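Local structure of beta-galactosidase (4OIF) at residues A[122-127]-A[229-234]; A[153-158]-A[237-242]; A[173-178]-A[221-226]. The protein probably catalyses the hydrolysis of terminal non-reducing beta-D-galactose residues in beta-D-galactosides, as a zinc-binding, trimeric family GH42 enzyme. One frame throughout, in Å; residues are numbered along the deposited sequence. Where two conformers were deposited one is given.

Followed from the N terminus, the chain first passes the loop 122-127, which carries one cysteine of the zinc site, then strand 150-154 of the TIM barrel and its catalytic-side end, and then helix 166-179. All three come back to one element, the long helix 218-246. Contact 3 (173-178 with 221-226) closes the shortest loop and lies within the loops of both others. Contacts 1 and 2 cross, since their segments alternate along the chain. Contact 3 thus ties helix 166-179 to the start of the long helix, contact 1 the zinc loop to its middle, and contact 2 the barrel strand to its later part. Contacts 1 and 3 also touch, through Asp-230 OD2 and Trp-175 NE1.

Contact 1: residues A[122-127]-A[229-234]; sequences HCFTSS and TDQTIS. With ZN (zinc ion), chain D.
Gln-231, on helix 218-246, lies over the ring of Phe-124 and bonds to Thr-125, both in the loop that supplies one ligand of the Cys4 zinc site. The ring contact is a CH-pi interaction: Gln-231 CB stands 4.0 Å from the centroid of the Phe-124 ring, over its face. Beyond this aliphatic cover the amide is turned steeply to the ring, their planes 78° apart, and the polar end continues to the next loop residue. There Gln-231 NE2 donates to Thr-125 OG1 at 2.8 Å, with an N-H...O angle of 157°. The acceptor lies in the amide plane, which favours a well-directed bond. The torsions, CG anti to the backbone N (chi1 -169°) and a bend at chi2, bring the amide round to Thr-125 while CB stays over the ring. Near CD2 of Phe-124, Thr-232 OG1 approaches obliquely at 4.0 Å; this hydroxyl is bonded to Val-228 O in its own helix.

Helix 166-179 borders the same residues, Phe-124 and Thr-125 touching Cys-168. That cysteine, Cys-163 and Cys-165 complete the zinc coordination with Cys-123, whose SG also accepts a hydrogen bond from Ser-126 N at 3.2 Å.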
loop_
_atom_site.group_PDB
_atom_site.type_symbol
_atom_site.label_atom_id
_atom_site.label_comp_id
_atom_site.label_asym_id
_atom_site.label_seq_id
_atom_site.Cartn_x
_atom_site.Cartn_y
_atom_site.Cartn_z
ATOM N N HIS A 122 -14.742 -14.263 -17.660
ATOM C CA HIS A 122 -15.779 -13.952 -18.630
ATOM C C HIS A 122 -16.927 -13.162 -18.003
ATOM O O HIS A 122 -17.199 -13.289 -16.811
ATOM C CB HIS A 122 -16.331 -15.241 -19.203
ATOM C CG HIS A 122 -16.974 -16.115 -18.171
ATOM N ND1 HIS A 122 -16.244 -16.893 -17.292
ATOM C CD2 HIS A 122 -18.278 -16.318 -17.865
ATOM C CE1 HIS A 122 -17.075 -17.552 -16.503
ATOM N NE2 HIS A 122 -18.314 -17.222 -16.829
ATOM N N CYS A 123 -17.604 -12.363 -18.817
ATOM C CA CYS A 123 -18.872 -11.764 -18.431
ATOM C C CYS A 123 -19.898 -12.874 -18.192
ATOM O O CYS A 123 -20.153 -13.683 -19.089
ATOM C CB CYS A 123 -19.346 -10.782 -19.524
ATOM S SG CYS A 123 -21.113 -10.306 -19.466
ATOM N N PHE A 124 -20.493 -12.939 -17.006
ATOM C CA PHE A 124 -21.391 -14.052 -16.735
ATOM C C PHE A 124 -22.815 -13.822 -17.317
ATOM O O PHE A 124 -23.684 -14.707 -17.223
ATOM C CB PHE A 124 -21.502 -14.345 -15.223
ATOM C CG PHE A 124 -21.695 -13.121 -14.342
ATOM C CD1 PHE A 124 -22.621 -12.171 -14.664
ATOM C CD2 PHE A 124 -21.074 -13.053 -13.088
ATOM C CE1 PHE A 124 -22.855 -11.098 -13.850
ATOM C CE2 PHE A 124 -21.280 -11.977 -12.235
ATOM C CZ PHE A 124 -22.209 -10.978 -12.633
ATOM N N THR A 125 -23.059 -12.663 -17.940
ATOM C CA THR A 125 -24.389 -12.381 -18.510
ATOM C C THR A 125 -24.426 -12.628 -20.025
ATOM O O THR A 125 -25.435 -13.091 -20.553
ATOM C CB THR A 125 -24.850 -10.926 -18.218
ATOM O OG1 THR A 125 -25.119 -10.761 -16.814
ATOM C CG2 THR A 125 -26.137 -10.599 -18.976
ATOM N N SER A 126 -23.323 -12.328 -20.709
ATOM C CA SER A 126 -23.228 -12.447 -22.177
ATOM C C SER A 126 -23.941 -13.672 -22.780
ATOM O O SER A 126 -23.667 -14.818 -22.398
ATOM C CB SER A 126 -21.762 -12.473 -22.592
ATOM O OG SER A 126 -21.605 -13.032 -23.882
ATOM N N SER A 127 -24.864 -13.432 -23.707
ATOM C CA SER A 127 -25.618 -14.531 -24.297
ATOM C C SER A 127 -24.722 -15.335 -25.227
ATOM O O SER A 127 -24.896 -16.561 -25.387
ATOM C CB SER A 127 -26.848 -14.019 -25.049
ATOM O OG SER A 127 -26.488 -13.130 -26.083
ATOM N N THR A 229 -23.519 -14.280 -7.093
ATOM C CA THR A 229 -23.703 -15.713 -6.881
ATOM C C THR A 229 -24.777 -16.314 -7.807
ATOM O O THR A 229 -24.517 -17.287 -8.530
ATOM C CB THR A 229 -24.072 -16.021 -5.421
ATOM O OG1 THR A 229 -22.902 -15.881 -4.611
ATOM C CG2 THR A 229 -24.597 -17.453 -5.285
ATOM N N ASP A 230 -25.965 -15.715 -7.805
ATOM C CA ASP A 230 -27.065 -16.212 -8.621
ATOM C C ASP A 230 -26.732 -16.250 -10.109
ATOM O O ASP A 230 -27.040 -17.212 -10.787
ATOM C CB ASP A 230 -28.320 -15.373 -8.402
ATOM C CG ASP A 230 -29.071 -15.765 -7.142
ATOM O OD1 ASP A 230 -28.717 -16.800 -6.539
ATOM O OD2 ASP A 230 -30.017 -15.044 -6.757
ATOM N N GLN A 231 -26.097 -15.208 -10.616
ATOM C CA GLN A 231 -25.804 -15.133 -12.021
ATOM C C GLN A 231 -24.707 -16.129 -12.401
ATOM O O GLN A 231 -24.740 -16.722 -13.501
ATOM C CB GLN A 231 -25.423 -13.692 -12.401
ATOM C CG GLN A 231 -25.359 -13.444 -13.906
ATOM C CD GLN A 231 -26.685 -13.450 -14.620
ATOM O OE1 GLN A 231 -27.578 -14.236 -14.314
ATOM N NE2 GLN A 231 -26.817 -12.567 -15.605
ATOM N N THR A 232 -23.771 -16.348 -11.475
ATOM C CA THR A 232 -22.761 -17.395 -11.657
ATOM C C THR A 232 -23.416 -18.787 -11.745
ATOM O O THR A 232 -23.143 -19.561 -12.675
ATOM C CB THR A 232 -21.732 -17.370 -10.511
ATOM O OG1 THR A 232 -20.983 -16.159 -10.587
ATOM C CG2 THR A 232 -20.776 -18.534 -10.601
ATOM N N ILE A 233 -24.309 -19.084 -10.799
ATOM C CA ILE A 233 -25.021 -20.359 -10.793
ATOM C C ILE A 233 -25.866 -20.545 -12.054
ATOM O O ILE A 233 -25.850 -21.611 -12.667
ATOM C CB ILE A 233 -25.919 -20.494 -9.573
ATOM C CG1 ILE A 233 -25.070 -20.508 -8.307
ATOM C CG2 ILE A 233 -26.745 -21.770 -9.660
ATOM C CD1 ILE A 233 -25.889 -20.748 -7.024
ATOM N N SER A 234 -26.578 -19.499 -12.453
ATOM C CA SER A 234 -27.327 -19.498 -13.712
ATOM C C SER A 234 -26.422 -19.835 -14.916
ATOM O O SER A 234 -26.814 -20.632 -15.798
ATOM C CB SER A 234 -28.014 -18.141 -13.911
ATOM O OG SER A 234 -28.372 -17.915 -15.266
HETATM ZN ZN ZN D . -21.187 -8.409 -17.920
#

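Contact 2: residues A[153-158]-A[237-242]; sequences WHVSNE and ENEIVP
Val-155 meets Glu-239 and Ile-240 because its two methyls are turned apart: CG1 is anti to the backbone N (chi1 -178°) and faces the glutamate, while CG2, beside that N, faces the isoleucine. Glu-239 bends at chi2 (-142°), which lays its carboxylate beside the valine. The setting is the TIM barrel, where the residues just past the end of strand 150-154 pack against helix 218-246, on the outside of the barrel.

The apolar part is compact. Val-155 CG2 touches Ile-240 CG2 at 3.8 Å, the two side chains crossing at about a right angle, and both residues also rest on Ile-252 of the adjacent strand 252-259. Val-155 and Glu-239 instead run past each other in opposite directions, with CG1 of the valine 3.7 Å from the carboxylate carbon CD.

No hydrogen bond joins the two segments, yet the buried carboxylate is amply supplied from other parts of the chain. Glu-239 OE1 is bonded to Ser-90 OG and Tyr-159 OH, and OE2 to Asn-137 ND2 and Thr-88 OG1. Such a set of four partners would be expected to fix the rotation of the group. An alanine in place of Glu-239 would remove this acceptor and probably leave the Asn-137 amide and the three hydroxyls without their common mate, with a gap beside Val-155 CG1.

The strand end then leads to Asn-157 and Glu-158, the predicted substrate-binding residue and proton donor. Next to them in sequence, Ser-156 also bonds to Ser-90 through OG, and its CB lies 3.4 Å from Glu-239 OE1.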
loop_
_atom_site.group_PDB
_atom_site.type_symbol
_atom_site.label_atom_id
_atom_site.label_comp_id
_atom_site.label_asym_id
_atom_site.label_seq_id
_atom_site.Cartn_x
_atom_site.Cartn_y
_atom_site.Cartn_z
ATOM N N TRP A 153 -18.167 -34.966 -14.543
ATOM C CA TRP A 153 -17.971 -33.690 -15.195
ATOM C C TRP A 153 -17.360 -32.696 -14.204
ATOM O O TRP A 153 -17.784 -32.611 -13.048
ATOM C CB TRP A 153 -19.290 -33.154 -15.743
ATOM C CG TRP A 153 -19.827 -33.912 -16.916
ATOM C CD1 TRP A 153 -20.862 -34.795 -16.916
ATOM C CD2 TRP A 153 -19.368 -33.832 -18.267
ATOM N NE1 TRP A 153 -21.073 -35.278 -18.179
ATOM C CE2 TRP A 153 -20.166 -34.702 -19.029
ATOM C CE3 TRP A 153 -18.355 -33.108 -18.907
ATOM C CZ2 TRP A 153 -19.980 -34.877 -20.397
ATOM C CZ3 TRP A 153 -18.174 -33.274 -20.259
ATOM C CH2 TRP A 153 -18.982 -34.151 -20.994
ATOM N N HIS A 154 -16.366 -31.952 -14.686
ATOM C CA HIS A 154 -15.683 -30.899 -13.946
ATOM C C HIS A 154 -16.081 -29.582 -14.620
ATOM O O HIS A 154 -15.436 -29.132 -15.558
ATOM C CB HIS A 154 -14.162 -31.175 -13.969
ATOM C CG HIS A 154 -13.298 -30.126 -13.330
ATOM N ND1 HIS A 154 -13.339 -28.790 -13.680
ATOM C CD2 HIS A 154 -12.284 -30.245 -12.436
ATOM C CE1 HIS A 154 -12.424 -28.128 -12.991
ATOM N NE2 HIS A 154 -11.764 -28.989 -12.236
ATOM N N VAL A 155 -17.176 -28.980 -14.179
ATOM C CA VAL A 155 -17.736 -27.878 -14.948
ATOM C C VAL A 155 -16.998 -26.573 -14.695
ATOM O O VAL A 155 -16.982 -26.048 -13.573
ATOM C CB VAL A 155 -19.224 -27.699 -14.658
ATOM C CG1 VAL A 155 -19.807 -26.582 -15.514
ATOM C CG2 VAL A 155 -19.934 -28.982 -14.963
ATOM N N SER A 156 -16.401 -26.058 -15.773
ATOM C CA SER A 156 -15.549 -24.869 -15.746
ATOM C C SER A 156 -14.370 -25.075 -14.809
ATOM O O SER A 156 -13.904 -26.200 -14.617
ATOM C CB SER A 156 -16.337 -23.627 -15.316
ATOM O OG SER A 156 -15.610 -22.458 -15.630
ATOM N N ASN A 157 -13.899 -23.979 -14.221
ATOM C CA ASN A 157 -12.837 -24.064 -13.235
ATOM C C ASN A 157 -12.801 -22.867 -12.287
ATOM O O ASN A 157 -12.739 -21.719 -12.737
ATOM C CB ASN A 157 -11.488 -24.214 -13.933
ATOM C CG ASN A 157 -10.397 -24.608 -12.979
ATOM O OD1 ASN A 157 -10.258 -25.783 -12.629
ATOM N ND2 ASN A 157 -9.625 -23.624 -12.527
ATOM N N GLU A 158 -12.834 -23.155 -10.983
ATOM C CA GLU A 158 -12.753 -22.143 -9.921
ATOM C C GLU A 158 -13.556 -20.878 -10.228
ATOM O O GLU A 158 -12.991 -19.784 -10.287
ATOM C CB GLU A 158 -11.285 -21.774 -9.647
ATOM C CG GLU A 158 -10.503 -22.876 -8.947
ATOM C CD GLU A 158 -9.167 -22.423 -8.373
ATOM O OE1 GLU A 158 -8.501 -21.545 -8.979
ATOM O OE2 GLU A 158 -8.783 -22.957 -7.304
ATOM N N GLU A 237 -25.742 -23.568 -14.787
ATOM C CA GLU A 237 -26.891 -24.353 -15.189
ATOM C C GLU A 237 -26.960 -24.367 -16.697
ATOM O O GLU A 237 -27.181 -25.421 -17.345
ATOM C CB GLU A 237 -28.171 -23.770 -14.583
ATOM C CG GLU A 237 -28.306 -24.022 -13.090
ATOM C CD GLU A 237 -28.591 -25.494 -12.782
ATOM O OE1 GLU A 237 -29.059 -26.190 -13.716
ATOM O OE2 GLU A 237 -28.360 -25.951 -11.625
ATOM N N ASN A 238 -26.724 -23.185 -17.256
ATOM C CA ASN A 238 -26.658 -23.084 -18.690
ATOM C C ASN A 238 -25.606 -24.006 -19.273
ATOM O O ASN A 238 -25.857 -24.673 -20.281
ATOM C CB ASN A 238 -26.371 -21.666 -19.139
ATOM C CG ASN A 238 -26.422 -21.541 -20.632
ATOM O OD1 ASN A 238 -27.506 -21.483 -21.202
ATOM N ND2 ASN A 238 -25.260 -21.526 -21.281
ATOM N N GLU A 239 -24.429 -24.025 -18.646
ATOM C CA GLU A 239 -23.354 -24.933 -19.056
ATOM C C GLU A 239 -23.829 -26.382 -19.054
ATOM O O GLU A 239 -23.580 -27.118 -19.999
ATOM C CB GLU A 239 -22.129 -24.818 -18.140
ATOM C CG GLU A 239 -21.173 -23.686 -18.460
ATOM C CD GLU A 239 -19.722 -24.092 -18.267
ATOM O OE1 GLU A 239 -19.025 -23.482 -17.432
ATOM O OE2 GLU A 239 -19.281 -25.040 -18.945
ATOM N N ILE A 240 -24.506 -26.791 -17.988
ATOM C CA ILE A 240 -24.745 -28.209 -17.793
ATOM C C ILE A 240 -25.995 -28.738 -18.467
ATOM O O ILE A 240 -26.238 -29.942 -18.413
ATOM C CB ILE A 240 -24.848 -28.562 -16.320
ATOM C CG1 ILE A 240 -26.121 -27.950 -15.728
ATOM C CG2 ILE A 240 -23.579 -28.124 -15.581
ATOM C CD1 ILE A 240 -26.414 -28.359 -14.287
ATOM N N VAL A 241 -26.798 -27.873 -19.085
ATOM C CA VAL A 241 -27.960 -28.410 -19.817
ATOM C C VAL A 241 -27.674 -29.685 -20.674
ATOM O O VAL A 241 -28.330 -30.726 -20.487
ATOM C CB VAL A 241 -28.597 -27.333 -20.719
ATOM C CG1 VAL A 241 -29.530 -27.981 -21.741
ATOM C CG2 VAL A 241 -29.348 -26.333 -19.864
ATOM N N PRO A 242 -26.676 -29.633 -21.577
ATOM C CA PRO A 242 -26.461 -30.834 -22.402
ATOM C C PRO A 242 -25.843 -31.987 -21.620
ATOM O O PRO A 242 -25.957 -33.152 -22.000
ATOM C CB PRO A 242 -25.495 -30.349 -23.482
ATOM C CG PRO A 242 -24.715 -29.265 -22.807
ATOM C CD PRO A 242 -25.701 -28.570 -21.894
#

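Contact 3: residues A[173-178]-A[221-226]; sequences REWLKK and NLDWKR
Van der Waals packing between Trp-175 and the residues Asp-223 and Arg-226 makes up most of this helix-helix contact. The six-membered end of the indole does the touching: Trp-175 CH2 lies 3.6 Å from the backbone O of Asp-223 and 3.8 Å from Arg-226 CB, both met obliquely. The carboxylate carbon of Asp-223, by contrast, lies in the plane of the indole at its edge, and the carboxylate plane is turned 74° from the ring. With CG anti to the backbone N (chi1 -174°), the tryptophan reaches across from helix 166-179 toward the other backbone. Beside it, the methyl CD2 of Leu-176 lies in van der Waals contact with the carboxylate oxygen OD2 of Asp-223, at 3.6 Å.

Among the charged groups, Arg-226 and Asp-223 pair along the second helix. Arg-226 NH1 donates to Asp-223 OD1 at 3.0 Å; OD1 lies near the guanidinium plane, while NH1 approaches from the anti side, tilted out of the carboxylate plane. Lys-179 brings a charge from the first helix to OD1 as a second salt bridge, and OD2 accepts from Tyr-180 OH and Trp-191 NE1. The arginine chain, extended from CG to NE, takes the guanidinium away from helix 166-179 to Glu-420 and the carbonyl of Glu-508, both in the trimerisation-domain range.

A further polar link between the two helices is made by Trp-175 NE1, which bonds to Asp-230 OD2, two turns beyond Asp-223. The ring is thereby held at its pyrrole side as well as packed at its benzene side.

The segment axes approach to 10.9 Å at 105° between their directions, a nearly perpendicular crossing that joins the helix carrying the zinc ligand Cys-168 to the start of a long outer helix of the TIM-barrel domain.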
loop_
_atom_site.group_PDB
_atom_site.type_symbol
_atom_site.label_atom_id
_atom_site.label_comp_id
_atom_site.label_asym_id
_atom_site.label_seq_id
_atom_site.Cartn_x
_atom_site.Cartn_y
_atom_site.Cartn_z
ATOM N N ARG A 173 -30.754 -5.350 -12.462
ATOM C CA ARG A 173 -32.044 -4.681 -12.325
ATOM C C ARG A 173 -33.213 -5.661 -12.383
ATOM O O ARG A 173 -34.132 -5.574 -11.562
ATOM C CB ARG A 173 -32.209 -3.614 -13.389
ATOM C CG ARG A 173 -31.565 -2.313 -13.003
ATOM C CD ARG A 173 -31.703 -1.269 -14.086
ATOM N NE ARG A 173 -30.581 -0.352 -14.005
ATOM C CZ ARG A 173 -29.624 -0.274 -14.917
ATOM N NH1 ARG A 173 -29.686 -1.024 -16.011
ATOM N NH2 ARG A 173 -28.620 0.576 -14.746
ATOM N N GLU A 174 -33.178 -6.595 -13.332
ATOM C CA GLU A 174 -34.255 -7.584 -13.428
ATOM C C GLU A 174 -34.286 -8.488 -12.200
ATOM O O GLU A 174 -35.362 -8.843 -11.689
ATOM C CB GLU A 174 -34.115 -8.413 -14.707
ATOM C CG GLU A 174 -34.427 -7.613 -15.971
ATOM C CD GLU A 174 -35.816 -6.984 -15.922
ATOM O OE1 GLU A 174 -36.781 -7.725 -15.603
ATOM O OE2 GLU A 174 -35.937 -5.755 -16.177
ATOM N N TRP A 175 -33.094 -8.824 -11.714
ATOM C CA TRP A 175 -32.941 -9.611 -10.496
ATOM C C TRP A 175 -33.581 -8.897 -9.307
ATOM O O TRP A 175 -34.281 -9.507 -8.498
ATOM C CB TRP A 175 -31.458 -9.870 -10.235
ATOM C CG TRP A 175 -31.146 -10.779 -9.084
ATOM C CD1 TRP A 175 -30.985 -12.141 -9.131
ATOM C CD2 TRP A 175 -30.914 -10.396 -7.716
ATOM N NE1 TRP A 175 -30.668 -12.618 -7.881
ATOM C CE2 TRP A 175 -30.625 -11.571 -6.996
ATOM C CE3 TRP A 175 -30.931 -9.175 -7.032
ATOM C CZ2 TRP A 175 -30.359 -11.562 -5.628
ATOM C CZ3 TRP A 175 -30.662 -9.167 -5.672
ATOM C CH2 TRP A 175 -30.385 -10.355 -4.983
ATOM N N LEU A 176 -33.353 -7.591 -9.223
ATOM C CA LEU A 176 -33.864 -6.807 -8.112
ATOM C C LEU A 176 -35.381 -6.663 -8.212
ATOM O O LEU A 176 -36.083 -6.676 -7.195
ATOM C CB LEU A 176 -33.180 -5.431 -8.062
ATOM C CG LEU A 176 -31.764 -5.367 -7.459
ATOM C CD1 LEU A 176 -31.172 -3.991 -7.672
ATOM C CD2 LEU A 176 -31.746 -5.719 -5.969
ATOM N N LYS A 177 -35.891 -6.523 -9.433
ATOM C CA LYS A 177 -37.333 -6.454 -9.619
ATOM C C LYS A 177 -37.991 -7.757 -9.160
ATOM O O LYS A 177 -39.007 -7.719 -8.461
ATOM C CB LYS A 177 -37.691 -6.153 -11.073
ATOM C CG LYS A 177 -37.331 -4.750 -11.504
ATOM C CD LYS A 177 -37.653 -4.579 -12.956
ATOM C CE LYS A 177 -37.239 -3.221 -13.465
ATOM N NZ LYS A 177 -37.330 -3.179 -14.947
ATOM N N LYS A 178 -37.406 -8.899 -9.538
ATOM C CA LYS A 178 -37.915 -10.175 -9.047
ATOM C C LYS A 178 -37.864 -10.235 -7.521
ATOM O O LYS A 178 -38.871 -10.517 -6.886
ATOM C CB LYS A 178 -37.141 -11.350 -9.642
ATOM C CG LYS A 178 -37.251 -11.439 -11.166
ATOM C CD LYS A 178 -36.571 -12.694 -11.721
ATOM C CE LYS A 178 -36.628 -12.763 -13.254
ATOM N NZ LYS A 178 -35.574 -11.945 -13.931
ATOM N N ASN A 221 -24.617 -3.318 -1.694
ATOM C CA ASN A 221 -23.422 -4.161 -1.746
ATOM C C ASN A 221 -23.759 -5.650 -1.565
ATOM O O ASN A 221 -23.304 -6.527 -2.337
ATOM C CB ASN A 221 -22.416 -3.702 -0.686
ATOM C CG ASN A 221 -22.028 -2.248 -0.846
ATOM O OD1 ASN A 221 -21.997 -1.728 -1.953
ATOM N ND2 ASN A 221 -21.714 -1.593 0.256
ATOM N N LEU A 222 -24.585 -5.913 -0.556
ATOM C CA LEU A 222 -25.039 -7.255 -0.219
ATOM C C LEU A 222 -25.828 -7.880 -1.372
ATOM O O LEU A 222 -25.476 -8.957 -1.871
ATOM C CB LEU A 222 -25.887 -7.198 1.051
ATOM C CG LEU A 222 -26.397 -8.501 1.668
ATOM C CD1 LEU A 222 -25.258 -9.475 1.962
ATOM C CD2 LEU A 222 -27.170 -8.182 2.945
ATOM N N ASP A 223 -26.884 -7.196 -1.806
ATOM C CA ASP A 223 -27.675 -7.686 -2.925
ATOM C C ASP A 223 -26.828 -7.885 -4.183
ATOM O O ASP A 223 -27.084 -8.810 -4.944
ATOM C CB ASP A 223 -28.851 -6.749 -3.228
ATOM C CG ASP A 223 -30.084 -7.077 -2.402
ATOM O OD1 ASP A 223 -30.076 -8.118 -1.718
ATOM O OD2 ASP A 223 -31.067 -6.309 -2.452
ATOM N N TRP A 224 -25.818 -7.047 -4.400
ATOM C CA TRP A 224 -24.918 -7.252 -5.539
ATOM C C TRP A 224 -24.134 -8.553 -5.371
ATOM O O TRP A 224 -24.026 -9.325 -6.308
ATOM C CB TRP A 224 -23.959 -6.074 -5.739
ATOM C CG TRP A 224 -22.930 -6.330 -6.838
ATOM C CD1 TRP A 224 -21.587 -6.559 -6.676
ATOM C CD2 TRP A 224 -23.174 -6.407 -8.246
ATOM N NE1 TRP A 224 -20.985 -6.763 -7.896
ATOM C CE2 TRP A 224 -21.935 -6.674 -8.875
ATOM C CE3 TRP A 224 -24.316 -6.270 -9.036
ATOM C CZ2 TRP A 224 -21.810 -6.814 -10.253
ATOM C CZ3 TRP A 224 -24.189 -6.411 -10.410
ATOM C CH2 TRP A 224 -22.946 -6.682 -11.003
ATOM N N LYS A 225 -23.594 -8.822 -4.191
ATOM C CA LYS A 225 -22.914 -10.102 -4.000
ATOM C C LYS A 225 -23.868 -11.287 -4.238
ATOM O O LYS A 225 -23.495 -12.280 -4.892
ATOM C CB LYS A 225 -22.286 -10.167 -2.609
ATOM C CG LYS A 225 -21.119 -9.199 -2.439
ATOM C CD LYS A 225 -20.465 -9.311 -1.067
ATOM C CE LYS A 225 -19.223 -8.430 -0.964
ATOM N NZ LYS A 225 -19.507 -7.025 -0.526
ATOM N N ARG A 226 -25.097 -11.177 -3.738
ATOM C CA ARG A 226 -26.094 -12.223 -3.952
ATOM C C ARG A 226 -26.356 -12.422 -5.443
ATOM O O ARG A 226 -26.441 -13.544 -5.920
ATOM C CB ARG A 226 -27.403 -11.896 -3.238
ATOM C CG ARG A 226 -27.354 -11.973 -1.724
ATOM C CD ARG A 226 -28.591 -11.329 -1.109
ATOM N NE ARG A 226 -28.725 -11.630 0.312
ATOM C CZ ARG A 226 -29.137 -10.759 1.231
ATOM N NH1 ARG A 226 -29.453 -9.514 0.888
ATOM N NH2 ARG A 226 -29.227 -11.131 2.503
#